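Local coordinates for protein putative dehydrogenase (Pseudomonas fluorescens, PDB 6UUG) that acts as MsuC, the flavin-dependent methanesulfinate monooxygenase of a two-component system that serves bacterial sulfur assimilation, at residues L70-P75 and G79-R84. Numbering follows the deposited sequence. Where two conformers were deposited one is given.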
loop_
_atom_site.group_PDB
_atom_site.type_symbol
_atom_site.label_atom_id
_atom_site.label_comp_id
_atom_site.label_asym_id
_atom_site.label_seq_id
_atom_site.Cartn_x
_atom_site.Cartn_y
_atom_site.Cartn_z
ATOM N N LEU A 70 -12.458 -37.709 10.711
ATOM C CA LEU A 70 -13.749 -37.392 10.100
ATOM C C LEU A 70 -14.872 -37.317 11.127
ATOM O O LEU A 70 -15.949 -36.796 10.817
ATOM C CB LEU A 70 -14.103 -38.400 9.011
ATOM C CG LEU A 70 -13.205 -38.417 7.774
ATOM C CD1 LEU A 70 -13.750 -39.397 6.740
ATOM C CD2 LEU A 70 -13.051 -37.013 7.153
ATOM N N ALA A 71 -14.641 -37.794 12.348
ATOM C CA ALA A 71 -15.608 -37.686 13.430
ATOM C C ALA A 71 -15.229 -36.593 14.426
ATOM O O ALA A 71 -15.773 -36.552 15.532
ATOM C CB ALA A 71 -15.753 -39.036 14.148
ATOM N N LEU A 72 -14.311 -35.700 14.043
ATOM C CA LEU A 72 -13.786 -34.718 14.990
ATOM C C LEU A 72 -14.891 -33.831 15.555
ATOM O O LEU A 72 -14.915 -33.542 16.760
ATOM C CB LEU A 72 -12.710 -33.869 14.302
ATOM C CG LEU A 72 -11.991 -32.813 15.143
ATOM C CD1 LEU A 72 -11.343 -33.480 16.350
ATOM C CD2 LEU A 72 -10.916 -32.100 14.297
ATOM N N SER A 73 -15.801 -33.365 14.697
ATOM C CA SER A 73 -16.848 -32.433 15.107
ATOM C C SER A 73 -18.074 -33.119 15.701
ATOM O O SER A 73 -18.944 -32.427 16.240
ATOM C CB SER A 73 -17.297 -31.579 13.918
ATOM O OG SER A 73 -17.900 -32.388 12.935
ATOM N N ILE A 74 -18.155 -34.443 15.630
ATOM C CA ILE A 74 -19.343 -35.161 16.107
ATOM C C ILE A 74 -19.213 -35.383 17.612
ATOM O O ILE A 74 -18.145 -35.808 18.072
ATOM C CB ILE A 74 -19.492 -36.485 15.353
ATOM C CG1 ILE A 74 -19.779 -36.202 13.869
ATOM C CG2 ILE A 74 -20.597 -37.346 15.960
ATOM C CD1 ILE A 74 -19.553 -37.406 12.956
ATOM N N PRO A 75 -20.243 -35.077 18.406
ATOM C CA PRO A 75 -20.123 -35.235 19.866
ATOM C C PRO A 75 -19.848 -36.683 20.253
ATOM O O PRO A 75 -20.131 -37.619 19.503
ATOM C CB PRO A 75 -21.484 -34.761 20.392
ATOM C CG PRO A 75 -21.966 -33.774 19.325
ATOM C CD PRO A 75 -21.509 -34.427 18.025
ATOM N N GLY A 79 -20.517 -41.168 19.133
ATOM C CA GLY A 79 -19.357 -41.903 18.685
ATOM C C GLY A 79 -18.230 -41.052 18.145
ATOM O O GLY A 79 -17.214 -41.609 17.714
ATOM N N GLY A 80 -18.366 -39.726 18.171
ATOM C CA GLY A 80 -17.358 -38.832 17.642
ATOM C C GLY A 80 -16.355 -38.405 18.697
ATOM O O GLY A 80 -16.319 -38.929 19.814
ATOM N N LEU A 81 -15.531 -37.414 18.334
ATOM C CA LEU A 81 -14.466 -36.950 19.219
ATOM C C LEU A 81 -14.868 -35.744 20.066
ATOM O O LEU A 81 -14.168 -35.425 21.031
ATOM C CB LEU A 81 -13.200 -36.626 18.405
ATOM C CG LEU A 81 -12.575 -37.786 17.616
ATOM C CD1 LEU A 81 -11.364 -37.341 16.802
ATOM C CD2 LEU A 81 -12.183 -38.922 18.562
ATOM N N GLY A 82 -15.963 -35.066 19.730
ATOM C CA GLY A 82 -16.487 -33.993 20.560
ATOM C C GLY A 82 -15.679 -32.705 20.575
ATOM O O GLY A 82 -15.735 -31.962 21.555
ATOM N N ALA A 83 -14.936 -32.410 19.513
ATOM C CA ALA A 83 -14.168 -31.165 19.515
ATOM C C ALA A 83 -15.085 -29.949 19.417
ATOM O O ALA A 83 -16.159 -30.003 18.814
ATOM C CB ALA A 83 -13.177 -31.135 18.349
ATOM N N ARG A 84 -14.646 -28.842 20.022
ATOM C CA ARG A 84 -15.294 -27.567 19.758
ATOM C C ARG A 84 -14.905 -27.074 18.367
ATOM O O ARG A 84 -13.918 -27.517 17.781
ATOM C CB ARG A 84 -14.908 -26.521 20.804
ATOM C CG ARG A 84 -15.407 -26.837 22.222
ATOM C CD ARG A 84 -14.710 -25.952 23.248
ATOM N NE ARG A 84 -13.281 -25.819 22.974
ATOM C CZ ARG A 84 -12.329 -26.589 23.494
ATOM N NH1 ARG A 84 -11.060 -26.377 23.172
ATOM N NH2 ARG A 84 -12.641 -27.575 24.332
HETATM O O HOH W 1 -18.332 -31.677 18.997
#
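The carbonyl oxygen of A71 is gripped twice: the amide of L81 (N to A71 O, 2.9 Å) and that of I74, which closes a type I beta-turn over A71-I74, reach it from opposite faces of its plane. The case illustrates how main-chain bonds can hold a loop without regular helix or strand, each amide from G80 to A83 going to a different carbonyl. Three further amides bond across the contact. G82 N gives the shortest direct bond between the segments, 2.8 Å to I74 O, A83 N meets L72 O almost head-on (C=O...N 171°), and G80 N reaches P75 O. At G80 the backbone lies directly against the other segment, its CA 3.2 Å from I74 O in a CH...O contact and 3.5 Å from A71 O. In L72, chi1 -178° sets CG beside its own carbonyl carbon, and with chi2 57° CD1 comes to lie 3.6 Å from A83 CB and against L81 CD1. A water donates to both S73 O and A83 O, bridging the segments. I74 packs on F129 and T132 of helix 122-135, while S73 OG bonds to H110. The result is a compact, irregular loop linking helices 58-67 and 85-96 in the N-terminal domain of an acyl-CoA dehydrogenase-like fold.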